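Local coordinates for uncharacterized protein (Bacteroides eggerthii DSM 20697, PDB 4ECO), which is of unknown function but is built largely of leucine-rich repeats, a fold that commonly binds other proteins, at residues R155-D160 with N439-Q444; P609-G614 with R627-L632; Q296-A301 with E305-I310. All coordinates share one frame; numbering follows the deposited sequence.

The three contacts sample different parts of a leucine-rich repeat chain and do not touch one another. Contact 3 is local: it packs the end of a helix on the chain leading into the next strand. Contact 1 spans 279 residues and brings an earlier loop onto a later turn of the repeats; the whole of contact 3 falls in the chain between its two segments. Contact 2 closes the C-terminal end. The centres of contacts 1 and 2 are 36 Å apart, those of contacts 1 and 3 are 35 Å apart, and the centres of contacts 2 and 3, on opposite sides of the chain's centre, are 67 Å apart. The sodium ion is bound by Glu117 and Ser192, which belong to none of them.

Contact 1: R155-D160 with N439-Q444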
loop_
_atom_site.group_PDB
_atom_site.type_symbol
_atom_site.label_atom_id
_atom_site.label_comp_id
_atom_site.label_asym_id
_atom_site.label_seq_id
_atom_site.Cartn_x
_atom_site.Cartn_y
_atom_site.Cartn_z
ATOM N N ARG A 155 -10.843 -3.734 2.875
ATOM C CA ARG A 155 -11.981 -4.159 3.708
ATOM C C ARG A 155 -12.045 -3.330 5.023
ATOM O O ARG A 155 -13.065 -3.315 5.689
ATOM C CB ARG A 155 -11.936 -5.659 4.005
ATOM C CG ARG A 155 -11.915 -6.503 2.747
ATOM C CD ARG A 155 -11.786 -7.975 3.046
ATOM N NE ARG A 155 -10.647 -8.209 3.922
ATOM C CZ ARG A 155 -10.465 -9.306 4.644
ATOM N NH1 ARG A 155 -11.356 -10.290 4.605
ATOM N NH2 ARG A 155 -9.406 -9.415 5.439
ATOM N N GLU A 156 -10.989 -2.586 5.335
ATOM C CA GLU A 156 -10.870 -1.693 6.489
ATOM C C GLU A 156 -12.053 -0.693 6.549
ATOM O O GLU A 156 -12.531 -0.344 7.633
ATOM C CB GLU A 156 -9.509 -0.940 6.401
ATOM C CG GLU A 156 -9.187 -0.008 7.557
ATOM C CD GLU A 156 -9.238 -0.581 8.963
ATOM O OE1 GLU A 156 -8.822 -1.749 9.160
ATOM O OE2 GLU A 156 -9.668 0.164 9.875
ATOM N N ASP A 157 -12.529 -0.269 5.382
ATOM C CA ASP A 157 -13.614 0.693 5.232
ATOM C C ASP A 157 -14.978 0.115 5.564
ATOM O O ASP A 157 -15.961 0.875 5.571
ATOM C CB ASP A 157 -13.635 1.277 3.824
ATOM C CG ASP A 157 -12.543 2.293 3.632
ATOM O OD1 ASP A 157 -12.232 3.013 4.605
ATOM O OD2 ASP A 157 -12.024 2.396 2.497
ATOM N N PHE A 158 -15.045 -1.199 5.866
ATOM C CA PHE A 158 -16.276 -1.807 6.330
ATOM C C PHE A 158 -16.555 -1.341 7.736
ATOM O O PHE A 158 -15.619 -1.076 8.490
ATOM C CB PHE A 158 -16.187 -3.325 6.287
ATOM C CG PHE A 158 -16.421 -3.912 4.934
ATOM C CD1 PHE A 158 -17.573 -3.607 4.219
ATOM C CD2 PHE A 158 -15.573 -4.886 4.433
ATOM C CE1 PHE A 158 -17.827 -4.199 2.988
ATOM C CE2 PHE A 158 -15.828 -5.489 3.205
ATOM C CZ PHE A 158 -16.944 -5.124 2.481
ATOM N N SER A 159 -17.830 -1.262 8.108
ATOM C CA SER A 159 -18.223 -0.834 9.443
ATOM C C SER A 159 -17.736 -1.831 10.485
ATOM O O SER A 159 -17.490 -3.005 10.173
ATOM C CB SER A 159 -19.736 -0.685 9.525
ATOM O OG SER A 159 -20.396 -1.935 9.430
ATOM N N ASP A 160 -17.646 -1.373 11.742
ATOM C CA ASP A 160 -17.239 -2.227 12.835
ATOM C C ASP A 160 -18.143 -3.431 12.892
ATOM O O ASP A 160 -17.617 -4.539 12.991
ATOM C CB ASP A 160 -17.223 -1.444 14.142
ATOM C CG ASP A 160 -16.038 -0.502 14.215
ATOM O OD1 ASP A 160 -14.955 -0.843 13.644
ATOM O OD2 ASP A 160 -16.180 0.575 14.823
ATOM N N ASN A 439 -14.494 -2.401 -2.930
ATOM C CA ASN A 439 -14.730 -1.220 -2.118
ATOM C C ASN A 439 -15.128 -0.103 -3.044
ATOM O O ASN A 439 -14.280 0.459 -3.737
ATOM C CB ASN A 439 -13.502 -0.862 -1.272
ATOM C CG ASN A 439 -13.749 0.262 -0.285
ATOM O OD1 ASN A 439 -14.721 1.027 -0.362
ATOM N ND2 ASN A 439 -12.853 0.392 0.670
ATOM N N LEU A 440 -16.423 0.179 -3.089
ATOM C CA LEU A 440 -16.992 1.246 -3.909
ATOM C C LEU A 440 -17.560 2.373 -3.018
ATOM O O LEU A 440 -18.388 3.164 -3.485
ATOM C CB LEU A 440 -18.074 0.682 -4.838
ATOM C CG LEU A 440 -17.573 -0.110 -6.033
ATOM C CD1 LEU A 440 -18.687 -0.933 -6.616
ATOM C CD2 LEU A 440 -16.976 0.807 -7.069
ATOM N N SER A 441 -17.105 2.453 -1.737
ATOM C CA SER A 441 -17.568 3.486 -0.794
ATOM C C SER A 441 -17.112 4.890 -1.252
ATOM O O SER A 441 -16.174 5.005 -2.035
ATOM C CB SER A 441 -17.100 3.198 0.639
ATOM O OG SER A 441 -15.691 3.100 0.762
ATOM N N ASN A 442 -17.797 5.942 -0.796
ATOM C CA ASN A 442 -17.544 7.353 -1.142
ATOM C C ASN A 442 -17.432 7.567 -2.666
ATOM O O ASN A 442 -16.379 7.935 -3.186
ATOM C CB ASN A 442 -16.313 7.914 -0.430
ATOM C CG ASN A 442 -16.625 8.375 0.954
ATOM O OD1 ASN A 442 -17.311 9.390 1.136
ATOM N ND2 ASN A 442 -16.158 7.615 1.956
ATOM N N ASN A 443 -18.545 7.357 -3.363
ATOM C CA ASN A 443 -18.660 7.583 -4.805
ATOM C C ASN A 443 -19.996 8.299 -5.079
ATOM O O ASN A 443 -20.561 8.906 -4.160
ATOM C CB ASN A 443 -18.538 6.253 -5.580
ATOM C CG ASN A 443 -17.137 5.927 -6.002
ATOM O OD1 ASN A 443 -16.617 6.498 -6.944
ATOM N ND2 ASN A 443 -16.503 4.981 -5.346
ATOM N N GLN A 444 -20.511 8.231 -6.312
ATOM C CA GLN A 444 -21.765 8.880 -6.644
ATOM C C GLN A 444 -22.713 7.883 -7.313
ATOM O O GLN A 444 -23.489 8.257 -8.207
ATOM C CB GLN A 444 -21.496 10.084 -7.532
ATOM C CG GLN A 444 -20.931 11.264 -6.763
ATOM C CD GLN A 444 -20.661 12.419 -7.676
ATOM O OE1 GLN A 444 -19.526 12.866 -7.830
ATOM N NE2 GLN A 444 -21.697 12.897 -8.345
#
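On the strand side of the leucine-rich repeats, Asp157 of a short 3-10 turn meets Asn439 at the end of strand 435-439, joining an earlier loop to the repeat array. Asn439 ND2 donates to Asp157 OD2 at 2.8 Å, with an N-H...O angle of 146°. The carboxylate uses its anti lone pair, and OD2 lies close to the amide plane of Asn439. The two flat groups stand steeply to each other, their planes 78° apart. With CG anti to the backbone N, the amide of Asn439 is brought up to the loop, and its turn about CB-CG (chi2 -16°) puts ND2 on Asp157 and OD1 back on its own chain. There OD1 accepts from Ser441 N at 3.1 Å, which makes an Asx turn, and also from Ser441 OG; both donors lie in the carbonyl plane and together fix the flip of the amide. Ser441 OG also comes within 4.1 Å of Asp157 CB. With a leucine in place of Asn439, Asp157 would probably be left without this amide donor and the turn at Ser441 without its side-chain acceptor. Neighbouring repeats hold the same loop: Asp157 O accepts from Asn463 ND2, Ser159 N donates to Asp494, and Ser159 OG, which also caps helix 160-168, bonds to Asp519. Just beyond the turn, Asn443 bonds through its side chain to Phe409 O and Ile414 N of the preceding turn, the inter-repeat bonding of the asparagine ladder typical of a leucine-rich repeat solenoid.

Contact 2: P609-G614 with R627-L632; sequences PYIEAG and RGCDAL
Ile611 buries more surface in this contact than any other residue, reaching from helix 608-612 to the chain that follows strand 625-627. Its two branches go to different partners. CG2, anti to the backbone N, meets Leu632 CD2 at 4.0 Å, and the two side chains cross at about a right angle. CD1, at the end of the other branch (chi1 -75°), approaches Cys629 SG at 4.4 Å, a looser apolar contact. Leu632 also rests on Leu604, and Tyr616 lies against Ile611, which extends this small apolar cluster beyond the two segments. The sulfur that Ile611 approaches belongs to the disulfide between Cys629 and Cys608, the residue that opens the helix, so a covalent link and van der Waals packing join the same two pieces of chain. They lie at the C-terminal end of the leucine-rich repeat array, next to strand 617-619, the last to pair in parallel with the repeats, and are consistent with a disulfide-bonded closing cap. Ala631 and Glu612 form the more open side of the contact. The Glu612 chain is extended beyond CG (chi2 173°) and runs past the alanine methyl, with CG 3.8 Å from Ala631 CB and the carboxylate oxygen OE2 at 3.4 Å from that same CB. These are contacts of a methyl group, without charge pairing. Behind Glu612 the helix ends in a Schellman motif, in which Gly614 takes a positive phi of 69° and its N donates to Ile611 O at 2.8 Å.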
loop_
_atom_site.group_PDB
_atom_site.type_symbol
_atom_site.label_atom_id
_atom_site.label_comp_id
_atom_site.label_asym_id
_atom_site.label_seq_id
_atom_site.Cartn_x
_atom_site.Cartn_y
_atom_site.Cartn_z
ATOM N N PRO A 609 -30.320 -11.793 33.348
ATOM C CA PRO A 609 -29.261 -12.545 34.049
ATOM C C PRO A 609 -27.943 -12.569 33.284
ATOM O O PRO A 609 -26.898 -12.702 33.907
ATOM C CB PRO A 609 -29.841 -13.950 34.181
ATOM C CG PRO A 609 -30.976 -14.006 33.257
ATOM C CD PRO A 609 -31.523 -12.638 33.166
ATOM N N TYR A 610 -27.989 -12.392 31.952
ATOM C CA TYR A 610 -26.808 -12.322 31.098
ATOM C C TYR A 610 -26.117 -10.975 31.256
ATOM O O TYR A 610 -24.887 -10.888 31.171
ATOM C CB TYR A 610 -27.196 -12.557 29.643
ATOM C CG TYR A 610 -27.480 -14.012 29.329
ATOM C CD1 TYR A 610 -28.758 -14.560 29.528
ATOM C CD2 TYR A 610 -26.474 -14.854 28.859
ATOM C CE1 TYR A 610 -29.020 -15.908 29.255
ATOM C CE2 TYR A 610 -26.733 -16.194 28.564
ATOM C CZ TYR A 610 -28.010 -16.707 28.740
ATOM O OH TYR A 610 -28.245 -18.010 28.414
ATOM N N ILE A 611 -26.910 -9.921 31.486
ATOM C CA ILE A 611 -26.418 -8.565 31.695
ATOM C C ILE A 611 -25.639 -8.556 33.027
ATOM O O ILE A 611 -24.438 -8.257 33.026
ATOM C CB ILE A 611 -27.605 -7.550 31.642
ATOM C CG1 ILE A 611 -28.064 -7.347 30.174
ATOM C CG2 ILE A 611 -27.242 -6.202 32.288
ATOM C CD1 ILE A 611 -29.392 -6.635 29.965
ATOM N N GLU A 612 -26.294 -8.995 34.123
ATOM C CA GLU A 612 -25.729 -9.068 35.479
ATOM C C GLU A 612 -24.454 -9.930 35.539
ATOM O O GLU A 612 -23.545 -9.598 36.295
ATOM C CB GLU A 612 -26.766 -9.600 36.463
ATOM C CG GLU A 612 -27.950 -8.661 36.644
ATOM C CD GLU A 612 -29.115 -9.172 37.470
ATOM O OE1 GLU A 612 -29.553 -10.324 37.241
ATOM O OE2 GLU A 612 -29.641 -8.389 38.295
ATOM N N ALA A 613 -24.359 -10.983 34.701
ATOM C CA ALA A 613 -23.197 -11.881 34.613
ATOM C C ALA A 613 -22.058 -11.286 33.768
ATOM O O ALA A 613 -20.985 -11.895 33.672
ATOM C CB ALA A 613 -23.624 -13.215 34.017
ATOM N N GLY A 614 -22.311 -10.134 33.138
ATOM C CA GLY A 614 -21.362 -9.482 32.245
ATOM C C GLY A 614 -21.182 -10.274 30.961
ATOM O O GLY A 614 -20.124 -10.215 30.327
ATOM N N ARG A 627 -38.375 -2.951 30.422
ATOM C CA ARG A 627 -38.981 -3.807 31.435
ATOM C C ARG A 627 -38.146 -5.076 31.648
ATOM O O ARG A 627 -37.416 -5.506 30.752
ATOM C CB ARG A 627 -40.437 -4.175 31.046
ATOM C CG ARG A 627 -41.442 -3.008 31.123
ATOM C CD ARG A 627 -42.120 -2.694 29.793
ATOM N NE ARG A 627 -42.998 -1.519 29.887
ATOM C CZ ARG A 627 -44.317 -1.559 30.075
ATOM N NH1 ARG A 627 -44.949 -2.724 30.171
ATOM N NH2 ARG A 627 -45.017 -0.435 30.153
ATOM N N GLY A 628 -38.261 -5.646 32.841
ATOM C CA GLY A 628 -37.638 -6.913 33.204
ATOM C C GLY A 628 -36.210 -6.940 33.699
ATOM O O GLY A 628 -35.647 -8.029 33.847
ATOM N N CYS A 629 -35.607 -5.769 33.962
ATOM C CA CYS A 629 -34.227 -5.727 34.435
ATOM C C CYS A 629 -34.017 -4.521 35.348
ATOM O O CYS A 629 -33.775 -3.408 34.870
ATOM C CB CYS A 629 -33.247 -5.720 33.270
ATOM S SG CYS A 629 -31.542 -6.099 33.751
ATOM N N ASP A 630 -34.125 -4.757 36.677
ATOM C CA ASP A 630 -33.986 -3.716 37.691
ATOM C C ASP A 630 -32.552 -3.203 37.751
ATOM O O ASP A 630 -32.336 -1.996 37.957
ATOM C CB ASP A 630 -34.423 -4.251 39.057
ATOM C CG ASP A 630 -35.887 -4.661 39.139
ATOM O OD1 ASP A 630 -36.754 -3.878 38.685
ATOM O OD2 ASP A 630 -36.173 -5.717 39.748
ATOM N N ALA A 631 -31.587 -4.122 37.499
ATOM C CA ALA A 631 -30.142 -3.900 37.526
ATOM C C ALA A 631 -29.681 -2.811 36.541
ATOM O O ALA A 631 -28.506 -2.410 36.591
ATOM C CB ALA A 631 -29.422 -5.202 37.214
ATOM N N LEU A 632 -30.590 -2.339 35.648
ATOM C CA LEU A 632 -30.263 -1.333 34.637
ATOM C C LEU A 632 -30.489 0.094 35.139
ATOM O O LEU A 632 -30.105 1.030 34.441
ATOM C CB LEU A 632 -31.065 -1.569 33.345
ATOM C CG LEU A 632 -30.658 -2.781 32.502
ATOM C CD1 LEU A 632 -31.561 -2.921 31.311
ATOM C CD2 LEU A 632 -29.214 -2.717 32.063
#

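Contact 3: Q296-A301 with E305-I310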
loop_
_atom_site.group_PDB
_atom_site.type_symbol
_atom_site.label_atom_id
_atom_site.label_comp_id
_atom_site.label_asym_id
_atom_site.label_seq_id
_atom_site.Cartn_x
_atom_site.Cartn_y
_atom_site.Cartn_z
ATOM N N GLN A 296 10.563 8.016 -18.801
ATOM C CA GLN A 296 10.508 7.678 -20.223
ATOM C C GLN A 296 11.856 7.207 -20.703
ATOM O O GLN A 296 11.942 6.175 -21.376
ATOM C CB GLN A 296 10.014 8.858 -21.077
ATOM C CG GLN A 296 9.568 8.419 -22.476
ATOM C CD GLN A 296 8.650 9.393 -23.180
ATOM O OE1 GLN A 296 7.504 9.674 -22.771
ATOM N NE2 GLN A 296 9.105 9.840 -24.322
ATOM N N ALA A 297 12.911 7.953 -20.314
ATOM C CA ALA A 297 14.307 7.692 -20.656
ATOM C C ALA A 297 14.730 6.301 -20.174
ATOM O O ALA A 297 15.404 5.582 -20.916
ATOM C CB ALA A 297 15.193 8.760 -20.047
ATOM N N LEU A 298 14.286 5.910 -18.948
ATOM C CA LEU A 298 14.562 4.600 -18.370
ATOM C C LEU A 298 13.918 3.490 -19.220
ATOM O O LEU A 298 14.615 2.538 -19.581
ATOM C CB LEU A 298 14.091 4.523 -16.912
ATOM C CG LEU A 298 14.996 5.197 -15.883
ATOM C CD1 LEU A 298 14.271 5.422 -14.584
ATOM C CD2 LEU A 298 16.252 4.405 -15.658
ATOM N N ALA A 299 12.632 3.657 -19.604
ATOM C CA ALA A 299 11.884 2.717 -20.460
ATOM C C ALA A 299 12.533 2.566 -21.853
ATOM O O ALA A 299 12.587 1.452 -22.402
ATOM C CB ALA A 299 10.454 3.194 -20.615
ATOM N N ASP A 300 13.049 3.686 -22.403
ATOM C CA ASP A 300 13.671 3.725 -23.729
ATOM C C ASP A 300 15.100 3.154 -23.705
ATOM O O ASP A 300 15.589 2.714 -24.750
ATOM C CB ASP A 300 13.672 5.160 -24.277
ATOM C CG ASP A 300 12.289 5.722 -24.562
ATOM O OD1 ASP A 300 11.361 4.917 -24.870
ATOM O OD2 ASP A 300 12.129 6.962 -24.490
ATOM N N ALA A 301 15.761 3.147 -22.531
ATOM C CA ALA A 301 17.115 2.600 -22.387
ATOM C C ALA A 301 17.061 1.057 -22.273
ATOM O O ALA A 301 15.974 0.524 -22.004
ATOM C CB ALA A 301 17.810 3.209 -21.170
ATOM N N GLU A 305 13.678 -2.735 -20.301
ATOM C CA GLU A 305 13.338 -4.138 -20.487
ATOM C C GLU A 305 13.604 -5.000 -19.245
ATOM O O GLU A 305 13.131 -6.144 -19.201
ATOM C CB GLU A 305 14.177 -4.713 -21.619
ATOM C CG GLU A 305 13.953 -4.129 -22.993
ATOM C CD GLU A 305 14.735 -4.895 -24.045
ATOM O OE1 GLU A 305 14.938 -6.121 -23.875
ATOM O OE2 GLU A 305 15.137 -4.270 -25.050
ATOM N N LYS A 306 14.413 -4.489 -18.273
ATOM C CA LYS A 306 14.837 -5.271 -17.104
ATOM C C LYS A 306 14.084 -4.916 -15.817
ATOM O O LYS A 306 13.944 -5.795 -14.969
ATOM C CB LYS A 306 16.357 -5.114 -16.850
ATOM C CG LYS A 306 17.271 -5.594 -17.987
ATOM C CD LYS A 306 17.288 -7.107 -18.160
ATOM C CE LYS A 306 18.178 -7.545 -19.298
ATOM N NZ LYS A 306 18.155 -9.028 -19.491
ATOM N N ILE A 307 13.638 -3.650 -15.653
ATOM C CA ILE A 307 12.968 -3.143 -14.442
ATOM C C ILE A 307 11.714 -3.973 -14.151
ATOM O O ILE A 307 10.943 -4.288 -15.054
ATOM C CB ILE A 307 12.655 -1.627 -14.596
ATOM C CG1 ILE A 307 13.990 -0.818 -14.667
ATOM C CG2 ILE A 307 11.778 -1.120 -13.456
ATOM C CD1 ILE A 307 13.940 0.587 -15.224
ATOM N N GLN A 308 11.549 -4.357 -12.886
ATOM C CA GLN A 308 10.456 -5.203 -12.404
ATOM C C GLN A 308 9.597 -4.503 -11.350
ATOM O O GLN A 308 8.418 -4.839 -11.226
ATOM C CB GLN A 308 11.025 -6.514 -11.810
ATOM C CG GLN A 308 11.617 -7.449 -12.864
ATOM C CD GLN A 308 12.279 -8.703 -12.334
ATOM O OE1 GLN A 308 12.740 -8.782 -11.199
ATOM N NE2 GLN A 308 12.440 -9.692 -13.202
ATOM N N ILE A 309 10.201 -3.578 -10.554
ATOM C CA ILE A 309 9.528 -2.856 -9.458
ATOM C C ILE A 309 9.825 -1.371 -9.563
ATOM O O ILE A 309 10.980 -0.992 -9.660
ATOM C CB ILE A 309 9.948 -3.408 -8.055
ATOM C CG1 ILE A 309 9.862 -4.955 -7.993
ATOM C CG2 ILE A 309 9.146 -2.742 -6.923
ATOM C CD1 ILE A 309 10.700 -5.597 -6.926
ATOM N N ILE A 310 8.782 -0.540 -9.505
ATOM C CA ILE A 310 8.891 0.918 -9.517
ATOM C C ILE A 310 8.158 1.497 -8.295
ATOM O O ILE A 310 6.945 1.318 -8.150
ATOM C CB ILE A 310 8.358 1.560 -10.844
ATOM C CG1 ILE A 310 9.119 1.044 -12.092
ATOM C CG2 ILE A 310 8.421 3.088 -10.758
ATOM C CD1 ILE A 310 8.634 1.540 -13.452
#
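Leu298 near the end of helix 288-300 packs against Ile307, which follows closely in the chain and leads into strand 309-311, so that the contact closes the return from helix 288-300 to strand 309-311 in the leucine-rich repeat array. Strand 277-279 precedes the helix and pairs in parallel with 309-311; the helix lies in the connection between them. The apolar part of the contact is small. Ile307 CD1 reaches 4.3 Å from Leu298 CB, touching the leucine at the root of its side chain. The isoleucine branch that does so is stretched, with CD1 anti to CA (chi2 162°), and it thereby spans the interval to the helix. Both residues also lie on Ile278 of the preceding strand, which is touched by Ile310 as well; Leu298 and Ile307 are thus part of the hydrophobic core that lies between the helix and the repeat strands. The backbone hydrogen bonds belong to the last turn of the helix. Asp300 N bonds to Gln296 O at 2.9 Å in regular fashion, whereas Ala301 N makes weak bonds to both Ala297 O and Leu298 O, and Ala301 is where the backbone leaves helical geometry. Among the charged groups, Asp300 turns its CB away from the 305-310 segment, and its OD1 forms a salt bridge with Lys328 and a hydrogen bond with Ser325 OG. Across the connecting loop the backbones come near without bonding, Ala301 O standing 4.3 Å from Glu305 N.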